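Local coordinates for ribonucleoside-diphosphate reductase subunit beta (Bacillus halodurans C-125, PDB 2RCC), which probably serves as the iron-binding small subunit of a class I ribonucleotide reductase, which makes deoxyribonucleotides for DNA synthesis, at residues 221-232 with 291-299. Numbering follows the deposited sequence.
Sequences QLHVYLFTNIFK and KRAVQLGME
The Schellman-capped end of helix 278-295 meets helix 207-237 here, with Lys232, Thr228 and Phe231 gathered against Gln295 and Leu296. Gly297 defines the motif: its phi is positive, and Gly297 N and Met298 N bond back to Val294 O and Ala293 O. Gln295 O receives Lys232 NZ at 2.8 Å, the donor tilted 23° from the carbonyl plane, while Thr228 CB packs 3.5 Å from the same oxygen. Leu296 CD2 lies over one face of the Phe231 ring, 3.9 Å from its centroid, a CH-pi contact offset toward the rim. The ring is directed there by CG standing anti to the backbone N (chi1 -178°); in one of its two conformers, the methyl CE of selenomethionine Met298 lies 4.0 Å from Phe231 CZ, at the ring edge near its plane. In the ferritin-like helical fold of the small subunit, helix 207-237 also carries His223, by similarity an iron ligand, whose ND1 bonds Glu186. One turn from the cap, Arg292 NH2 donates to Gln221 OE1 (3.2 Å, 158° at the hydrogen), on a carbonyl lone pair, with amide and guanidinium nearly coplanar. Arg292 NH1 reaches Gln295 OE1 at 3.0 Å, and a water bridges NH1 to Gln221 OE1. Since NE also bonds Gly187 O, bonds at all three nitrogens fix the guanidinium's rotation, one face against Val224. A leucine in place of Arg292 would probably leave Gln221 OE1, Gln295 OE1 and Gly187 O without this shared donor and let the Gln295 amide turn. Gln221 NE2 is held separately by Asn217 O and Tyr191 OH.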
ATOM      1  N   GLN A 221      14.074  -7.662   3.665  1.00 20.25           N
ATOM      2  CA  GLN A 221      14.366  -8.134   5.015  1.00 20.29           C
ATOM      3  C   GLN A 221      13.290  -7.724   6.001  1.00 19.99           C
ATOM      4  O   GLN A 221      12.966  -8.504   6.898  1.00 20.08           O
ATOM      5  CB  GLN A 221      15.759  -7.701   5.517  1.00 23.00           C
ATOM      6  CG  GLN A 221      16.953  -8.034   4.611  1.00 27.94           C
ATOM      7  CD  GLN A 221      16.872  -9.409   3.971  1.00 33.33           C
ATOM      8  OE1 GLN A 221      16.851 -10.413   4.676  1.00 31.21           O
ATOM      9  NE2 GLN A 221      16.871  -9.463   2.628  1.00 30.84           N
ATOM     10  N   LEU A 222      12.736  -6.521   5.848  1.00 20.70           N
ATOM     11  CA  LEU A 222      11.651  -6.087   6.718  1.00 19.82           C
ATOM     12  C   LEU A 222      10.351  -6.859   6.407  1.00 20.34           C
ATOM     13  O   LEU A 222       9.558  -7.140   7.304  1.00 19.06           O
ATOM     14  CB  LEU A 222      11.478  -4.575   6.662  1.00 21.73           C
ATOM     15  CG  LEU A 222      12.630  -3.728   7.219  1.00 23.15           C
ATOM     16  CD1 LEU A 222      12.343  -2.210   7.046  1.00 22.11           C
ATOM     17  CD2 LEU A 222      12.852  -4.031   8.677  1.00 24.82           C
ATOM     18  N   HIS A 223      10.157  -7.217   5.146  1.00 18.63           N
ATOM     19  CA  HIS A 223       8.994  -8.011   4.739  1.00 19.35           C
ATOM     20  C   HIS A 223       9.103  -9.380   5.404  1.00 17.93           C
ATOM     21  O   HIS A 223       8.113  -9.851   5.999  1.00 21.61           O
ATOM     22  CB  HIS A 223       8.905  -8.169   3.222  1.00 17.86           C
ATOM     23  CG  HIS A 223       8.756  -6.884   2.446  1.00 23.50           C
ATOM     24  ND1 HIS A 223       8.543  -6.867   1.088  1.00 25.03           N
ATOM     25  CD2 HIS A 223       8.778  -5.588   2.829  1.00 25.19           C
ATOM     26  CE1 HIS A 223       8.480  -5.621   0.654  1.00 26.74           C
ATOM     27  NE2 HIS A 223       8.620  -4.820   1.695  1.00 24.67           N
ATOM     28  N   VAL A 224      10.290 -10.009   5.349  1.00 19.25           N
ATOM     29  CA  VAL A 224      10.512 -11.309   6.020  1.00 19.01           C
ATOM     30  C   VAL A 224      10.284 -11.195   7.532  1.00 19.07           C
ATOM     31  O   VAL A 224       9.710 -12.070   8.124  1.00 17.76           O
ATOM     32  CB  VAL A 224      11.943 -11.877   5.770  1.00 21.36           C
ATOM     33  CG1 VAL A 224      12.182 -13.123   6.608  1.00 23.41           C
ATOM     34  CG2 VAL A 224      12.149 -12.181   4.282  1.00 20.21           C
ATOM     35  N   TYR A 225      10.745 -10.103   8.150  1.00 18.83           N
ATOM     36  CA  TYR A 225      10.516  -9.856   9.562  1.00 18.39           C
ATOM     37  C   TYR A 225       8.991  -9.838   9.846  1.00 18.59           C
ATOM     38  O   TYR A 225       8.542 -10.496  10.783  1.00 19.06           O
ATOM     39  CB  TYR A 225      11.208  -8.553   9.991  1.00 18.57           C
ATOM     40  CG  TYR A 225      10.911  -8.066  11.375  1.00 23.00           C
ATOM     41  CD1 TYR A 225      11.598  -8.556  12.489  1.00 28.47           C
ATOM     42  CD2 TYR A 225       9.956  -7.079  11.582  1.00 24.47           C
ATOM     43  CE1 TYR A 225      11.309  -8.093  13.758  1.00 21.91           C
ATOM     44  CE2 TYR A 225       9.664  -6.638  12.829  1.00 22.84           C
ATOM     45  CZ  TYR A 225      10.338  -7.132  13.905  1.00 22.49           C
ATOM     46  OH  TYR A 225      10.010  -6.606  15.123  1.00 23.01           O
ATOM     47  N   LEU A 226       8.217  -9.154   9.009  1.00 17.95           N
ATOM     48  CA  LEU A 226       6.764  -9.113   9.162  1.00 17.77           C
ATOM     49  C   LEU A 226       6.157 -10.524   9.062  1.00 18.26           C
ATOM     50  O   LEU A 226       5.375 -10.956   9.929  1.00 15.90           O
ATOM     51  CB  LEU A 226       6.128  -8.217   8.104  1.00 16.79           C
ATOM     52  CG  LEU A 226       4.591  -8.120   8.088  1.00 19.62           C
ATOM     53  CD1 LEU A 226       4.043  -7.685   9.422  1.00 19.80           C
ATOM     54  CD2 LEU A 226       4.141  -7.230   6.955  1.00 19.69           C
ATOM     55  N   PHE A 227       6.487 -11.215   7.985  1.00 17.80           N
ATOM     56  CA  PHE A 227       5.933 -12.566   7.788  1.00 18.56           C
ATOM     57  C   PHE A 227       6.330 -13.579   8.867  1.00 17.96           C
ATOM     58  O   PHE A 227       5.515 -14.406   9.268  1.00 18.34           O
ATOM     59  CB  PHE A 227       6.294 -13.104   6.403  1.00 17.64           C
ATOM     60  CG  PHE A 227       5.755 -12.278   5.249  1.00 20.06           C
ATOM     61  CD1 PHE A 227       4.406 -11.958   5.177  1.00 27.34           C
ATOM     62  CD2 PHE A 227       6.598 -11.917   4.170  1.00 23.64           C
ATOM     63  CE1 PHE A 227       3.912 -11.231   4.092  1.00 30.17           C
ATOM     64  CE2 PHE A 227       6.109 -11.194   3.101  1.00 24.47           C
ATOM     65  CZ  PHE A 227       4.778 -10.844   3.063  1.00 28.76           C
ATOM     66  N   THR A 228       7.577 -13.554   9.320  1.00 18.90           N
ATOM     67  CA  THR A 228       8.009 -14.472  10.377  1.00 17.04           C
ATOM     68  C   THR A 228       7.354 -14.162  11.731  1.00 17.80           C
ATOM     69  O   THR A 228       7.040 -15.073  12.519  1.00 17.25           O
ATOM     70  CB  THR A 228       9.563 -14.602  10.459  1.00 20.23           C
ATOM     71  OG1 THR A 228      10.153 -13.361  10.808  1.00 17.67           O
ATOM     72  CG2 THR A 228      10.133 -15.048   9.154  1.00 16.17           C
ATOM     73  N   ASN A 229       7.119 -12.883  12.004  1.00 19.13           N
ATOM     74  CA  ASN A 229       6.387 -12.466  13.188  1.00 19.76           C
ATOM     75  C   ASN A 229       4.952 -12.977  13.126  1.00 19.54           C
ATOM     76  O   ASN A 229       4.466 -13.545  14.099  1.00 21.89           O
ATOM     77  CB  ASN A 229       6.374 -10.942  13.362  1.00 18.52           C
ATOM     78  CG  ASN A 229       7.638 -10.373  14.007  1.00 25.42           C
ATOM     79  OD1 ASN A 229       8.537 -11.077  14.382  1.00 28.65           O
ATOM     80  ND2 ASN A 229       7.673  -9.068  14.149  1.00 32.17           N
ATOM     81  N   ILE A 230       4.296 -12.833  11.969  1.00 18.81           N
ATOM     82  CA  ILE A 230       2.913 -13.339  11.797  1.00 18.97           C
ATOM     83  C   ILE A 230       2.876 -14.835  12.004  1.00 19.25           C
ATOM     84  O   ILE A 230       1.953 -15.344  12.671  1.00 19.23           O
ATOM     85  CB  ILE A 230       2.304 -12.966  10.395  1.00 18.63           C
ATOM     86  CG1 ILE A 230       2.080 -11.476  10.316  1.00 20.14           C
ATOM     87  CG2 ILE A 230       0.968 -13.720  10.165  1.00 17.88           C
ATOM     88  CD1 ILE A 230       1.882 -10.986   8.880  1.00 19.85           C
ATOM     89  N   PHE A 231       3.888 -15.549  11.461  1.00 18.04           N
ATOM     90  CA  PHE A 231       3.985 -16.989  11.634  1.00 17.13           C
ATOM     91  C   PHE A 231       4.015 -17.367  13.116  1.00 17.96           C
ATOM     92  O   PHE A 231       3.237 -18.237  13.570  1.00 16.06           O
ATOM     93  CB  PHE A 231       5.237 -17.536  10.913  1.00 19.58           C
ATOM     94  CG  PHE A 231       5.397 -19.026  10.998  1.00 16.57           C
ATOM     95  CD1 PHE A 231       6.098 -19.620  12.074  1.00 15.06           C
ATOM     96  CD2 PHE A 231       4.859 -19.852  10.025  1.00 21.12           C
ATOM     97  CE1 PHE A 231       6.233 -20.998  12.173  1.00 20.85           C
ATOM     98  CE2 PHE A 231       5.009 -21.243  10.121  1.00 16.35           C
ATOM     99  CZ  PHE A 231       5.693 -21.812  11.188  1.00 21.94           C
ATOM    100  N   LYS A 232       4.910 -16.733  13.867  1.00 17.83           N
ATOM    101  CA  LYS A 232       5.036 -17.030  15.300  1.00 20.57           C
ATOM    102  C   LYS A 232       3.782 -16.683  16.111  1.00 21.60           C
ATOM    103  O   LYS A 232       3.417 -17.401  17.012  1.00 23.95           O
ATOM    104  CB  LYS A 232       6.204 -16.283  15.902  1.00 22.00           C
ATOM    105  CG  LYS A 232       7.553 -16.799  15.478  1.00 29.25           C
ATOM    106  CD  LYS A 232       8.595 -15.750  15.809  1.00 35.87           C
ATOM    107  CE  LYS A 232       9.944 -16.186  15.451  1.00 35.15           C
ATOM    108  NZ  LYS A 232      10.752 -14.980  15.042  1.00 32.30           N
ATOM    109  N   LYS A 291      18.786 -19.870   7.895  1.00 24.87           N
ATOM    110  CA  LYS A 291      18.461 -18.597   8.543  1.00 24.01           C
ATOM    111  C   LYS A 291      16.941 -18.383   8.648  1.00 21.99           C
ATOM    112  O   LYS A 291      16.442 -17.978   9.701  1.00 19.63           O
ATOM    113  CB  LYS A 291      19.128 -17.437   7.791  1.00 23.20           C
ATOM    114  CG  LYS A 291      18.874 -16.049   8.369  1.00 30.15           C
ATOM    115  CD  LYS A 291      19.478 -14.962   7.488  1.00 27.60           C
ATOM    116  N   ARG A 292      16.227 -18.623   7.554  1.00 20.75           N
ATOM    117  CA  ARG A 292      14.767 -18.508   7.533  1.00 20.10           C
ATOM    118  C   ARG A 292      14.102 -19.476   8.480  1.00 20.70           C
ATOM    119  O   ARG A 292      13.117 -19.117   9.118  1.00 20.59           O
ATOM    120  CB  ARG A 292      14.181 -18.701   6.133  1.00 18.28           C
ATOM    121  CG  ARG A 292      14.715 -17.693   5.047  1.00 21.20           C
ATOM    122  CD  ARG A 292      14.930 -16.237   5.599  1.00 26.64           C
ATOM    123  NE  ARG A 292      15.513 -15.354   4.605  1.00 20.38           N
ATOM    124  CZ  ARG A 292      15.966 -14.118   4.819  1.00 24.22           C
ATOM    125  NH1 ARG A 292      16.027 -13.568   6.011  1.00 22.94           N
ATOM    126  NH2 ARG A 292      16.449 -13.449   3.810  1.00 24.01           N
ATOM    127  N   ALA A 293      14.604 -20.702   8.538  1.00 20.13           N
ATOM    128  CA  ALA A 293      14.069 -21.686   9.458  1.00 20.58           C
ATOM    129  C   ALA A 293      14.190 -21.176  10.904  1.00 19.89           C
ATOM    130  O   ALA A 293      13.229 -21.253  11.663  1.00 20.47           O
ATOM    131  CB  ALA A 293      14.793 -23.021   9.265  1.00 21.48           C
ATOM    132  N   VAL A 294      15.358 -20.633  11.254  1.00 18.24           N
ATOM    133  CA  VAL A 294      15.619 -20.057  12.572  1.00 19.98           C
ATOM    134  C   VAL A 294      14.707 -18.878  12.839  1.00 20.61           C
ATOM    135  O   VAL A 294      14.127 -18.803  13.924  1.00 21.86           O
ATOM    136  CB  VAL A 294      17.092 -19.649  12.738  1.00 20.35           C
ATOM    137  CG1 VAL A 294      17.312 -18.925  14.063  1.00 21.00           C
ATOM    138  CG2 VAL A 294      17.983 -20.892  12.678  1.00 20.23           C
ATOM    139  N   GLN A 295      14.545 -17.985  11.864  1.00 21.06           N
ATOM    140  CA  GLN A 295      13.626 -16.832  11.980  1.00 23.26           C
ATOM    141  C   GLN A 295      12.173 -17.235  12.200  1.00 22.54           C
ATOM    142  O   GLN A 295      11.419 -16.484  12.810  1.00 24.18           O
ATOM    143  CB  GLN A 295      13.735 -15.918  10.761  1.00 21.22           C
ATOM    144  CG  GLN A 295      15.048 -15.150  10.736  1.00 27.12           C
ATOM    145  CD  GLN A 295      15.293 -14.433   9.417  1.00 30.97           C
ATOM    146  OE1 GLN A 295      14.686 -14.762   8.381  1.00 27.87           O
ATOM    147  NE2 GLN A 295      16.212 -13.473   9.434  1.00 45.67           N
ATOM    148  N   LEU A 296      11.779 -18.400  11.693  1.00 22.87           N
ATOM    149  CA  LEU A 296      10.448 -18.968  11.943  1.00 24.11           C
ATOM    150  C   LEU A 296      10.327 -19.757  13.289  1.00 26.34           C
ATOM    151  O   LEU A 296       9.251 -20.262  13.619  1.00 26.74           O
ATOM    152  CB  LEU A 296      10.065 -19.878  10.771  1.00 21.35           C
ATOM    153  CG  LEU A 296       9.806 -19.195   9.425  1.00 19.43           C
ATOM    154  CD1 LEU A 296       9.870 -20.170   8.226  1.00 18.96           C
ATOM    155  CD2 LEU A 296       8.485 -18.516   9.459  1.00 22.91           C
ATOM    156  N   GLY A 297      11.422 -19.849  14.049  1.00 24.15           N
ATOM    157  CA  GLY A 297      11.472 -20.596  15.290  1.00 25.17           C
ATOM    158  C   GLY A 297      11.503 -22.088  15.030  1.00 27.00           C
ATOM    159  O   GLY A 297      11.195 -22.865  15.941  1.00 28.08           O
HETATM  160  N   MSE A 298      11.954 -22.482  13.824  1.00 27.60           N
HETATM  161  CA  MSE A 298      12.023 -23.878  13.375  0.50 28.39           C
HETATM  162  C   MSE A 298      13.421 -24.416  13.368  1.00 26.91           C
HETATM  163  O   MSE A 298      14.371 -23.662  13.509  1.00 28.12           O
HETATM  164  CB  MSE A 298      11.427 -23.984  11.961  0.50 28.82           C
HETATM  165  CG  MSE A 298       9.949 -23.727  11.952  0.50 32.46           C
HETATM  166 SE   MSE A 298       9.271 -25.218  12.920  0.38 28.22          SE
HETATM  167  CE  MSE A 298       7.511 -24.554  13.397  0.50 21.24           C
ATOM    168  N   GLU A 299      13.567 -25.733  13.223  1.00 30.77           N
ATOM    169  CA  GLU A 299      14.895 -26.383  13.196  1.00 29.71           C
ATOM    170  C   GLU A 299      15.527 -26.238  11.795  1.00 29.81           C
ATOM    171  O   GLU A 299      14.817 -26.274  10.785  1.00 29.55           O
ATOM    172  CB  GLU A 299      14.827 -27.871  13.620  1.00 31.29           C
TER
HETATM  173  O   HOH W   1      17.182 -10.939   7.481  1.00 40.37           O